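Local coordinates for N-acyl-D-glutamate deacylase (Bordetella bronchiseptica, PDB 3GIP), which probably uses bound zinc to hydrolyse the amide bond of N-acyl-D-glutamate, releasing D-glutamate and a carboxylic acid, at residues 144-154 / 165-176. Residues are numbered along the deposited sequence; the frame is centred on the assembly and turned at random.
Sequences VGHANLRLAAM and EQQAMQDMLQAA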
loop_
_atom_site.group_PDB
_atom_site.type_symbol
_atom_site.label_atom_id
_atom_site.label_comp_id
_atom_site.label_asym_id
_atom_site.label_seq_id
_atom_site.Cartn_x
_atom_site.Cartn_y
_atom_site.Cartn_z
ATOM N N VAL A 144 0.278 -12.098 4.000
ATOM C CA VAL A 144 1.278 -12.729 4.854
ATOM C C VAL A 144 2.593 -12.618 4.100
ATOM O O VAL A 144 2.661 -12.913 2.905
ATOM C CB VAL A 144 0.949 -14.215 5.138
ATOM C CG1 VAL A 144 0.764 -14.970 3.844
ATOM C CG2 VAL A 144 2.070 -14.844 5.959
ATOM N N GLY A 145 3.635 -12.174 4.793
ATOM C CA GLY A 145 4.926 -12.001 4.153
ATOM C C GLY A 145 5.766 -13.245 3.962
ATOM O O GLY A 145 5.917 -14.057 4.877
ATOM N N HIS A 146 6.318 -13.392 2.763
ATOM C CA HIS A 146 7.176 -14.524 2.435
ATOM C C HIS A 146 8.407 -14.509 3.344
ATOM O O HIS A 146 8.921 -15.560 3.727
ATOM C CB HIS A 146 7.582 -14.444 0.957
ATOM C CG HIS A 146 8.699 -15.365 0.574
ATOM N ND1 HIS A 146 8.650 -16.729 0.777
ATOM C CD2 HIS A 146 9.888 -15.117 -0.026
ATOM C CE1 HIS A 146 9.761 -17.279 0.318
ATOM N NE2 HIS A 146 10.528 -16.322 -0.174
ATOM N N ALA A 147 8.884 -13.318 3.695
ATOM C CA ALA A 147 10.037 -13.228 4.581
ATOM C C ALA A 147 9.650 -13.847 5.921
ATOM O O ALA A 147 10.421 -14.612 6.507
ATOM C CB ALA A 147 10.457 -11.775 4.764
ATOM N N ASN A 148 8.452 -13.516 6.399
ATOM C CA ASN A 148 7.959 -14.057 7.665
ATOM C C ASN A 148 7.899 -15.576 7.585
ATOM O O ASN A 148 8.309 -16.272 8.519
ATOM C CB ASN A 148 6.558 -13.526 7.976
ATOM C CG ASN A 148 6.568 -12.091 8.447
ATOM O OD1 ASN A 148 6.300 -11.806 9.615
ATOM N ND2 ASN A 148 6.877 -11.174 7.539
ATOM N N LEU A 149 7.384 -16.086 6.470
ATOM C CA LEU A 149 7.269 -17.529 6.294
ATOM C C LEU A 149 8.631 -18.197 6.399
ATOM O O LEU A 149 8.783 -19.185 7.120
ATOM C CB LEU A 149 6.620 -17.857 4.945
ATOM C CG LEU A 149 5.179 -17.361 4.788
ATOM C CD1 LEU A 149 4.666 -17.739 3.410
ATOM C CD2 LEU A 149 4.289 -17.967 5.868
ATOM N N ARG A 150 9.620 -17.661 5.690
ATOM C CA ARG A 150 10.963 -18.221 5.738
ATOM C C ARG A 150 11.564 -18.121 7.137
ATOM O O ARG A 150 12.140 -19.084 7.643
ATOM C CB ARG A 150 11.896 -17.510 4.750
ATOM C CG ARG A 150 12.059 -18.222 3.423
ATOM C CD ARG A 150 13.315 -17.760 2.692
ATOM N NE ARG A 150 13.632 -18.653 1.581
ATOM C CZ ARG A 150 14.797 -19.272 1.424
ATOM N NH1 ARG A 150 15.771 -19.093 2.305
ATOM N NH2 ARG A 150 14.981 -20.092 0.399
ATOM N N LEU A 151 11.434 -16.954 7.760
ATOM C CA LEU A 151 11.997 -16.744 9.091
ATOM C C LEU A 151 11.312 -17.573 10.168
ATOM O O LEU A 151 11.899 -17.842 11.218
ATOM C CB LEU A 151 11.926 -15.265 9.469
ATOM C CG LEU A 151 12.707 -14.313 8.561
ATOM C CD1 LEU A 151 12.407 -12.881 8.963
ATOM C CD2 LEU A 151 14.200 -14.607 8.651
ATOM N N ALA A 152 10.075 -17.974 9.908
ATOM C CA ALA A 152 9.316 -18.764 10.870
ATOM C C ALA A 152 9.483 -20.265 10.665
ATOM O O ALA A 152 9.346 -21.046 11.611
ATOM C CB ALA A 152 7.837 -18.395 10.786
ATOM N N ALA A 153 9.793 -20.666 9.436
ATOM C CA ALA A 153 9.927 -22.080 9.114
ATOM C C ALA A 153 11.350 -22.602 8.975
ATOM O O ALA A 153 11.576 -23.810 9.067
ATOM C CB ALA A 153 9.150 -22.385 7.832
ATOM N N MET A 154 12.312 -21.709 8.772
ATOM C CA MET A 154 13.688 -22.146 8.568
ATOM C C MET A 154 14.718 -21.775 9.629
ATOM O O MET A 154 14.957 -20.598 9.908
ATOM C CB MET A 154 14.168 -21.654 7.203
ATOM C CG MET A 154 13.347 -22.203 6.049
ATOM S SD MET A 154 13.772 -21.472 4.462
ATOM C CE MET A 154 15.284 -22.331 4.091
ATOM N N GLU A 165 10.427 -28.047 5.066
ATOM C CA GLU A 165 10.351 -26.607 5.313
ATOM C C GLU A 165 9.471 -25.937 4.261
ATOM O O GLU A 165 8.711 -25.020 4.573
ATOM C CB GLU A 165 11.753 -25.989 5.317
ATOM C CG GLU A 165 12.624 -26.481 6.467
ATOM C CD GLU A 165 14.059 -25.996 6.382
ATOM O OE1 GLU A 165 14.607 -25.954 5.261
ATOM O OE2 GLU A 165 14.643 -25.674 7.440
ATOM N N GLN A 166 9.569 -26.399 3.017
ATOM C CA GLN A 166 8.746 -25.843 1.947
ATOM C C GLN A 166 7.287 -26.119 2.285
ATOM O O GLN A 166 6.429 -25.247 2.147
ATOM C CB GLN A 166 9.099 -26.487 0.606
ATOM C CG GLN A 166 8.207 -26.060 -0.565
ATOM C CD GLN A 166 8.377 -24.597 -0.939
ATOM O OE1 GLN A 166 9.495 -24.084 -0.986
ATOM N NE2 GLN A 166 7.265 -23.922 -1.228
ATOM N N GLN A 167 7.004 -27.337 2.741
ATOM C CA GLN A 167 5.633 -27.687 3.089
ATOM C C GLN A 167 5.169 -26.896 4.309
ATOM O O GLN A 167 3.995 -26.540 4.416
ATOM C CB GLN A 167 5.513 -29.190 3.362
ATOM C CG GLN A 167 4.075 -29.677 3.493
ATOM C CD GLN A 167 3.238 -29.358 2.264
ATOM O OE1 GLN A 167 3.605 -29.709 1.143
ATOM N NE2 GLN A 167 2.107 -28.692 2.472
ATOM N N ALA A 168 6.089 -26.620 5.228
ATOM C CA ALA A 168 5.746 -25.858 6.425
ATOM C C ALA A 168 5.327 -24.445 6.034
ATOM O O ALA A 168 4.359 -23.904 6.564
ATOM C CB ALA A 168 6.931 -25.805 7.375
ATOM N N MET A 169 6.059 -23.848 5.101
ATOM C CA MET A 169 5.724 -22.501 4.658
ATOM C C MET A 169 4.373 -22.505 3.951
ATOM O O MET A 169 3.572 -21.584 4.119
ATOM C CB MET A 169 6.812 -21.953 3.730
ATOM C CG MET A 169 8.140 -21.698 4.434
ATOM S SD MET A 169 9.324 -20.760 3.434
ATOM C CE MET A 169 10.034 -22.069 2.455
ATOM N N GLN A 170 4.111 -23.549 3.172
ATOM C CA GLN A 170 2.841 -23.647 2.474
ATOM C C GLN A 170 1.699 -23.835 3.469
ATOM O O GLN A 170 0.631 -23.245 3.313
ATOM C CB GLN A 170 2.881 -24.794 1.459
ATOM C CG GLN A 170 3.619 -24.414 0.183
ATOM C CD GLN A 170 3.750 -25.553 -0.803
ATOM O OE1 GLN A 170 2.855 -26.394 -0.932
ATOM N NE2 GLN A 170 4.860 -25.574 -1.527
ATOM N N ASP A 171 1.930 -24.642 4.503
ATOM C CA ASP A 171 0.900 -24.869 5.511
ATOM C C ASP A 171 0.639 -23.594 6.308
ATOM O O ASP A 171 -0.505 -23.304 6.669
ATOM C CB ASP A 171 1.311 -26.000 6.460
ATOM C CG ASP A 171 1.301 -27.361 5.787
ATOM O OD1 ASP A 171 0.597 -27.517 4.768
ATOM O OD2 ASP A 171 1.986 -28.281 6.287
ATOM N N MET A 172 1.700 -22.835 6.578
ATOM C CA MET A 172 1.566 -21.579 7.309
ATOM C C MET A 172 0.762 -20.608 6.450
ATOM O O MET A 172 -0.092 -19.877 6.950
ATOM C CB MET A 172 2.939 -20.978 7.610
ATOM C CG MET A 172 3.774 -21.775 8.600
ATOM S SD MET A 172 5.327 -20.932 8.989
ATOM C CE MET A 172 4.789 -19.856 10.284
ATOM N N LEU A 173 1.040 -20.606 5.152
ATOM C CA LEU A 173 0.317 -19.730 4.239
ATOM C C LEU A 173 -1.146 -20.154 4.193
ATOM O O LEU A 173 -2.046 -19.317 4.252
ATOM C CB LEU A 173 0.921 -19.797 2.835
ATOM C CG LEU A 173 0.098 -19.122 1.731
ATOM C CD1 LEU A 173 -0.171 -17.667 2.096
ATOM C CD2 LEU A 173 0.840 -19.217 0.417
ATOM N N GLN A 174 -1.382 -21.461 4.101
ATOM C CA GLN A 174 -2.746 -21.970 4.044
ATOM C C GLN A 174 -3.531 -21.546 5.277
ATOM O O GLN A 174 -4.686 -21.130 5.177
ATOM C CB GLN A 174 -2.749 -23.497 3.931
ATOM C CG GLN A 174 -4.131 -24.073 3.671
ATOM C CD GLN A 174 -4.130 -25.585 3.587
ATOM O OE1 GLN A 174 -3.251 -26.179 2.965
ATOM N NE2 GLN A 174 -5.128 -26.214 4.200
ATOM N N ALA A 175 -2.902 -21.653 6.444
ATOM C CA ALA A 175 -3.553 -21.267 7.686
ATOM C C ALA A 175 -3.881 -19.776 7.673
ATOM O O ALA A 175 -4.946 -19.362 8.129
ATOM C CB ALA A 175 -2.656 -21.597 8.872
ATOM N N ALA A 176 -2.961 -18.972 7.147
ATOM C CA ALA A 176 -3.165 -17.529 7.085
ATOM C C ALA A 176 -4.348 -17.208 6.177
ATOM O O ALA A 176 -5.202 -16.391 6.519
ATOM C CB ALA A 176 -1.900 -16.839 6.570
HETATM O O HOH W 1 14.137 -25.367 10.130
#
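M169 and M172 both leave helix 163-179 with CG beside the backbone N and anti to the carbonyl carbon, then bend at the sulfur in opposite senses, chi3 -83° and 85°, and the two thioethers lie against residues 149-153. M169 CG lies 3.6 Å from A153 CB, and its SD meets R150 CG at 3.7 Å, the two side chains crossing at a slant. M172 and L149 slide past each other in opposite directions, L149 CD2 lying 3.7 Å from M172 CB, and the bent end of M172 carries CE to 3.4 Å from A152 CB, a tight carbon pair. A153 is a knob in a hole made by E165, A168, M169 and M172. The two helices follow one strand of the TIM-like barrel of the amidohydrolase family: strand 139-145 runs straight into helix 146-153, and helix 163-179 then returns along the outside toward strand 183-187; over residues 146-153 and 165-176 the axes approach to 9.3 Å, with 128° between their N-to-C directions. Near the barrel wall, V144 CG1 presses on L173 CD1 at 3.3 Å, while L173 also touches F184 of the next strand. At the far end the extended side chain of E165 crosses M154 at about a right angle; its OE1 accepts a hydrogen bond from T162 N, and its OE2 takes one from a water that also donates to A153 O. M154 SD sits 3.7 Å above the plane of the R150 guanidinium, offset toward its rim, and R150 NH2 makes a salt bridge to E200.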